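Local atomic coordinates of intracellular protease/amidase (Salmonella enterica subsp. enterica serovar Typhimurium, PDB entry 4K2H), a protein that is of uncertain function but binds zinc and, as a member of the DJ-1/PfpI family, may have peptidase activity. Residues L59-P73 against F91-I105. The protein carries 1 engineered substitution. Numbering follows the deposited sequence.
Sequences LSERQQALFDAVVLP and FVARHDAAGKLICPI
His95 is clamped between Leu66 and Val70 in a right-handed beta-alpha-beta crossover of the DJ-1/PfpI fold. Strand 69-72 runs parallel to strand 101-104, and the connection between them includes helix 86-97, which packs on one face of the sheet. Leu66 CD1 lies over one face of the imidazole, 4.0 Å from the centroid of the His95 ring. Val70 CG2 lies over the other, in a second CH-pi contact. Both ring nitrogens are bonded close to the ring plane. ND1 donates to Phe91 O one helical turn back, and His95 NE2 accepts from Phe67 N at 3.0 Å, with an N-H...N angle of 157°. This pattern puts the proton on ND1 and fixes the ring's rotation.

Phe91 reaches from the helix to segment 59-67. Its CG is anti to the backbone N (chi1 -172°), which directs the ring toward that segment. Leu59 CD1 sits over the ring centre, 10° off the normal, and His95 CE1 covers the opposite face. The Phe67 side chain crosses that of Phe91 at about a right angle, with Phe67 CD2 at the Phe91 ring edge, 3.7 Å from Phe91 CZ. Leu37 of strand 33-38 also touches Phe91.

On the sheet, Val70 and Leu72 face the helix, and Leu72 CD2 meets Val92 CG2. On the other face, Ala69 CB packs on Leu101 CB, while helix 159-171 covers Cys103. Five backbone hydrogen bonds join the strands and their ends, from Leu101 N to Asp68 O through to Ile105 N to Leu72 O. Asp68 OD1 reaches Lys100 NZ through a water, while its OD2 accepts from Lys6 N.

At the partly exposed margin, Arg94 bends at chi3 and grips the loop end-on. Arg94 NH2 donates to Ala65 O at 2.8 Å. Arg94 NH1 donates to the same oxygen, which lies in the guanidinium plane.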
loop_
_atom_site.group_PDB
_atom_site.type_symbol
_atom_site.label_atom_id
_atom_site.label_comp_id
_atom_site.label_asym_id
_atom_site.label_seq_id
_atom_site.Cartn_x
_atom_site.Cartn_y
_atom_site.Cartn_z
ATOM N N LEU A 59 7.775 17.337 -10.689
ATOM C CA LEU A 59 6.828 18.098 -11.463
ATOM C C LEU A 59 7.560 19.069 -12.352
ATOM O O LEU A 59 7.162 19.290 -13.519
ATOM C CB LEU A 59 5.915 18.867 -10.509
ATOM C CG LEU A 59 4.422 18.806 -10.671
ATOM C CD1 LEU A 59 3.949 17.395 -10.948
ATOM C CD2 LEU A 59 3.804 19.344 -9.389
ATOM N N SER A 60 8.649 19.621 -11.817
ATOM C CA SER A 60 9.471 20.588 -12.555
ATOM C C SER A 60 10.055 20.037 -13.854
ATOM O O SER A 60 10.308 20.800 -14.766
ATOM C CB SER A 60 10.590 21.125 -11.671
ATOM O OG SER A 60 11.466 20.073 -11.292
ATOM N N GLU A 61 10.246 18.721 -13.946
ATOM C CA GLU A 61 10.693 18.063 -15.186
ATOM C C GLU A 61 9.556 17.612 -16.107
ATOM O O GLU A 61 9.801 16.975 -17.124
ATOM C CB GLU A 61 11.523 16.824 -14.834
ATOM C CG GLU A 61 12.824 17.140 -14.118
ATOM C CD GLU A 61 13.664 18.107 -14.932
ATOM O OE1 GLU A 61 13.938 17.795 -16.114
ATOM O OE2 GLU A 61 14.017 19.189 -14.412
ATOM N N ARG A 62 8.312 17.914 -15.765
ATOM C CA ARG A 62 7.195 17.384 -16.532
ATOM C C ARG A 62 6.187 18.439 -16.915
ATOM O O ARG A 62 4.996 18.143 -17.082
ATOM C CB ARG A 62 6.515 16.290 -15.717
ATOM C CG ARG A 62 7.406 15.077 -15.493
ATOM C CD ARG A 62 7.548 14.296 -16.789
ATOM N NE ARG A 62 8.337 13.076 -16.623
ATOM C CZ ARG A 62 9.665 13.032 -16.673
ATOM N NH1 ARG A 62 10.293 11.885 -16.527
ATOM N NH2 ARG A 62 10.372 14.125 -16.868
ATOM N N GLN A 63 6.640 19.668 -17.092
ATOM C CA GLN A 63 5.674 20.752 -17.250
ATOM C C GLN A 63 4.910 20.724 -18.567
ATOM O O GLN A 63 3.774 21.217 -18.619
ATOM C CB GLN A 63 6.306 22.127 -17.043
ATOM C CG GLN A 63 5.259 23.156 -16.620
ATOM C CD GLN A 63 5.682 24.578 -16.887
ATOM O OE1 GLN A 63 5.857 24.996 -18.048
ATOM N NE2 GLN A 63 5.836 25.341 -15.821
ATOM N N GLN A 64 5.511 20.164 -19.618
ATOM C CA GLN A 64 4.804 19.984 -20.914
ATOM C C GLN A 64 4.367 18.546 -21.165
ATOM O O GLN A 64 3.835 18.246 -22.243
ATOM C CB GLN A 64 5.670 20.443 -22.109
ATOM C CG GLN A 64 5.606 21.935 -22.383
ATOM C CD GLN A 64 6.298 22.733 -21.295
ATOM O OE1 GLN A 64 7.464 22.490 -20.994
ATOM N NE2 GLN A 64 5.583 23.685 -20.697
ATOM N N ALA A 65 4.617 17.660 -20.200
ATOM C CA ALA A 65 4.216 16.266 -20.325
ATOM C C ALA A 65 2.744 16.169 -20.050
ATOM O O ALA A 65 2.212 16.875 -19.202
ATOM C CB ALA A 65 4.971 15.388 -19.346
ATOM N N LEU A 66 2.088 15.279 -20.766
ATOM C CA LEU A 66 0.663 15.149 -20.679
ATOM C C LEU A 66 0.342 13.688 -20.449
ATOM O O LEU A 66 0.411 12.865 -21.356
ATOM C CB LEU A 66 0.046 15.663 -21.972
ATOM C CG LEU A 66 -1.440 15.991 -21.916
ATOM C CD1 LEU A 66 -1.734 17.022 -20.838
ATOM C CD2 LEU A 66 -1.906 16.498 -23.279
ATOM N N PHE A 67 0.031 13.378 -19.204
ATOM C CA PHE A 67 -0.313 12.049 -18.761
ATOM C C PHE A 67 -1.784 11.780 -19.055
ATOM O O PHE A 67 -2.582 12.711 -19.168
ATOM C CB PHE A 67 -0.023 11.916 -17.229
ATOM C CG PHE A 67 1.433 11.973 -16.894
ATOM C CD1 PHE A 67 2.181 10.811 -16.799
ATOM C CD2 PHE A 67 2.072 13.181 -16.736
ATOM C CE1 PHE A 67 3.551 10.854 -16.561
ATOM C CE2 PHE A 67 3.430 13.234 -16.441
ATOM C CZ PHE A 67 4.171 12.071 -16.373
ATOM N N ASP A 68 -2.140 10.506 -19.136
ATOM C CA ASP A 68 -3.523 10.101 -19.348
ATOM C C ASP A 68 -4.305 10.173 -18.056
ATOM O O ASP A 68 -5.543 10.319 -18.081
ATOM C CB ASP A 68 -3.580 8.692 -19.923
ATOM C CG ASP A 68 -2.894 8.596 -21.278
ATOM O OD1 ASP A 68 -3.395 9.190 -22.262
ATOM O OD2 ASP A 68 -1.837 7.954 -21.356
ATOM N N ALA A 69 -3.598 10.041 -16.930
ATOM C CA ALA A 69 -4.226 10.224 -15.626
ATOM C C ALA A 69 -3.278 10.824 -14.629
ATOM O O ALA A 69 -2.063 10.602 -14.693
ATOM C CB ALA A 69 -4.741 8.910 -15.084
ATOM N N VAL A 70 -3.848 11.552 -13.679
ATOM C CA VAL A 70 -3.098 12.125 -12.546
ATOM C C VAL A 70 -3.756 11.687 -11.250
ATOM O O VAL A 70 -4.905 12.041 -10.963
ATOM C CB VAL A 70 -3.124 13.659 -12.599
ATOM C CG1 VAL A 70 -2.386 14.270 -11.426
ATOM C CG2 VAL A 70 -2.559 14.130 -13.920
ATOM N N VAL A 71 -3.039 10.897 -10.479
ATOM C CA VAL A 71 -3.508 10.476 -9.158
ATOM C C VAL A 71 -3.097 11.463 -8.083
ATOM O O VAL A 71 -1.920 11.810 -7.958
ATOM C CB VAL A 71 -2.922 9.110 -8.787
ATOM C CG1 VAL A 71 -3.386 8.691 -7.404
ATOM C CG2 VAL A 71 -3.319 8.082 -9.811
ATOM N N LEU A 72 -4.062 11.884 -7.281
ATOM C CA LEU A 72 -3.807 12.793 -6.161
ATOM C C LEU A 72 -4.087 12.075 -4.861
ATOM O O LEU A 72 -5.230 11.966 -4.454
ATOM C CB LEU A 72 -4.656 14.051 -6.280
ATOM C CG LEU A 72 -4.493 14.824 -7.590
ATOM C CD1 LEU A 72 -5.603 15.856 -7.672
ATOM C CD2 LEU A 72 -3.141 15.512 -7.655
ATOM N N PRO A 73 -3.050 11.513 -4.228
ATOM C CA PRO A 73 -3.244 10.843 -2.932
ATOM C C PRO A 73 -3.686 11.809 -1.846
ATOM O O PRO A 73 -3.610 13.004 -2.016
ATOM C CB PRO A 73 -1.869 10.250 -2.592
ATOM C CG PRO A 73 -0.938 10.642 -3.677
ATOM C CD PRO A 73 -1.687 11.368 -4.768
ATOM N N PHE A 91 -0.411 21.974 -13.031
ATOM C CA PHE A 91 -0.317 20.646 -13.628
ATOM C C PHE A 91 -1.690 19.997 -13.712
ATOM O O PHE A 91 -2.075 19.449 -14.747
ATOM C CB PHE A 91 0.592 19.784 -12.764
ATOM C CG PHE A 91 0.938 18.442 -13.341
ATOM C CD1 PHE A 91 2.010 18.299 -14.217
ATOM C CD2 PHE A 91 0.271 17.308 -12.931
ATOM C CE1 PHE A 91 2.408 17.050 -14.689
ATOM C CE2 PHE A 91 0.634 16.052 -13.425
ATOM C CZ PHE A 91 1.722 15.926 -14.293
ATOM N N VAL A 92 -2.422 20.057 -12.617
ATOM C CA VAL A 92 -3.789 19.546 -12.591
ATOM C C VAL A 92 -4.717 20.331 -13.530
ATOM O O VAL A 92 -5.583 19.740 -14.187
ATOM C CB VAL A 92 -4.337 19.587 -11.164
ATOM C CG1 VAL A 92 -5.824 19.320 -11.123
ATOM C CG2 VAL A 92 -3.577 18.582 -10.300
ATOM N N ALA A 93 -4.571 21.652 -13.595
ATOM C CA ALA A 93 -5.539 22.439 -14.360
ATOM C C ALA A 93 -5.380 22.113 -15.840
ATOM O O ALA A 93 -6.364 21.894 -16.546
ATOM C CB ALA A 93 -5.378 23.927 -14.103
ATOM N N ARG A 94 -4.125 22.024 -16.272
ATOM C CA ARG A 94 -3.805 21.738 -17.644
ATOM C C ARG A 94 -4.338 20.370 -18.076
ATOM O O ARG A 94 -4.933 20.234 -19.147
ATOM C CB ARG A 94 -2.291 21.823 -17.819
ATOM C CG ARG A 94 -1.782 21.503 -19.213
ATOM C CD ARG A 94 -0.308 21.868 -19.348
ATOM N NE ARG A 94 0.545 21.203 -18.360
ATOM C CZ ARG A 94 1.034 19.974 -18.474
ATOM N NH1 ARG A 94 1.821 19.482 -17.512
ATOM N NH2 ARG A 94 0.763 19.224 -19.534
ATOM N N HIS A 95 -4.096 19.353 -17.258
ATOM C CA HIS A 95 -4.582 18.018 -17.550
ATOM C C HIS A 95 -6.105 18.005 -17.565
ATOM O O HIS A 95 -6.716 17.339 -18.400
ATOM C CB HIS A 95 -4.052 16.978 -16.544
ATOM C CG HIS A 95 -2.636 16.577 -16.787
ATOM N ND1 HIS A 95 -1.578 17.383 -16.454
ATOM C CD2 HIS A 95 -2.098 15.481 -17.363
ATOM C CE1 HIS A 95 -0.441 16.801 -16.796
ATOM N NE2 HIS A 95 -0.734 15.648 -17.360
ATOM N N ASP A 96 -6.714 18.725 -16.642
ATOM C CA ASP A 96 -8.145 18.750 -16.568
ATOM C C ASP A 96 -8.706 19.339 -17.870
ATOM O O ASP A 96 -9.620 18.763 -18.459
ATOM C CB ASP A 96 -8.621 19.539 -15.356
ATOM C CG ASP A 96 -10.023 19.160 -14.924
ATOM O OD1 ASP A 96 -10.715 18.353 -15.605
ATOM O OD2 ASP A 96 -10.434 19.679 -13.874
ATOM N N ALA A 97 -8.115 20.429 -18.340
ATOM C CA ALA A 97 -8.658 21.147 -19.493
ATOM C C ALA A 97 -8.443 20.343 -20.782
ATOM O O ALA A 97 -9.145 20.560 -21.765
ATOM C CB ALA A 97 -8.021 22.526 -19.611
ATOM N N ALA A 98 -7.473 19.422 -20.773
ATOM C CA ALA A 98 -7.243 18.533 -21.910
ATOM C C ALA A 98 -8.054 17.239 -21.812
ATOM O O ALA A 98 -7.783 16.307 -22.523
ATOM C CB ALA A 98 -5.762 18.220 -22.029
ATOM N N GLY A 99 -9.026 17.174 -20.908
ATOM C CA GLY A 99 -9.839 15.975 -20.706
ATOM C C GLY A 99 -9.132 14.770 -20.076
ATOM O O GLY A 99 -9.677 13.670 -20.099
ATOM N N LYS A 100 -7.920 14.927 -19.536
ATOM C CA LYS A 100 -7.260 13.764 -18.907
ATOM C C LYS A 100 -7.924 13.440 -17.572
ATOM O O LYS A 100 -8.658 14.272 -17.004
ATOM C CB LYS A 100 -5.776 13.991 -18.718
ATOM C CG LYS A 100 -5.080 14.441 -19.975
ATOM C CD LYS A 100 -5.520 13.608 -21.171
ATOM C CE LYS A 100 -4.576 13.799 -22.335
ATOM N NZ LYS A 100 -5.012 12.983 -23.490
ATOM N N LEU A 101 -7.698 12.220 -17.090
ATOM C CA LEU A 101 -8.311 11.786 -15.830
ATOM C C LEU A 101 -7.631 12.410 -14.576
ATOM O O LEU A 101 -6.412 12.362 -14.392
ATOM C CB LEU A 101 -8.345 10.250 -15.736
ATOM C CG LEU A 101 -8.978 9.481 -16.910
ATOM C CD1 LEU A 101 -8.872 7.971 -16.711
ATOM C CD2 LEU A 101 -10.431 9.899 -17.111
ATOM N N ILE A 102 -8.455 13.005 -13.725
ATOM C CA ILE A 102 -8.011 13.567 -12.455
ATOM C C ILE A 102 -8.594 12.686 -11.384
ATOM O O ILE A 102 -9.836 12.519 -11.272
ATOM C CB ILE A 102 -8.526 14.989 -12.270
ATOM C CG1 ILE A 102 -8.238 15.816 -13.525
ATOM C CG2 ILE A 102 -7.979 15.611 -10.999
ATOM C CD1 ILE A 102 -6.781 15.852 -13.925
ATOM N N CYS A 103 -7.703 12.106 -10.601
ATOM C CA CYS A 103 -8.063 11.003 -9.743
ATOM C C CYS A 103 -7.594 11.227 -8.316
ATOM O O CYS A 103 -6.553 10.670 -7.891
ATOM C CB CYS A 103 -7.459 9.730 -10.274
ATOM S SG CYS A 103 -7.696 9.467 -12.029
ATOM N N PRO A 104 -8.380 12.012 -7.565
ATOM C CA PRO A 104 -8.161 12.206 -6.152
ATOM C C PRO A 104 -8.736 11.122 -5.292
ATOM O O PRO A 104 -9.814 10.560 -5.585
ATOM C CB PRO A 104 -8.897 13.509 -5.867
ATOM C CG PRO A 104 -10.059 13.446 -6.795
ATOM C CD PRO A 104 -9.431 12.911 -8.066
ATOM N N ILE A 105 -8.021 10.839 -4.206
ATOM C CA ILE A 105 -8.508 9.938 -3.212
ATOM C C ILE A 105 -8.507 10.560 -1.828
ATOM O O ILE A 105 -7.632 11.381 -1.463
ATOM C CB ILE A 105 -7.744 8.602 -3.254
ATOM C CG1 ILE A 105 -8.100 7.740 -2.039
ATOM C CG2 ILE A 105 -6.249 8.788 -3.291
ATOM C CD1 ILE A 105 -8.284 6.278 -2.388
HETATM O O HOH W 1 -5.691 10.253 -22.750
#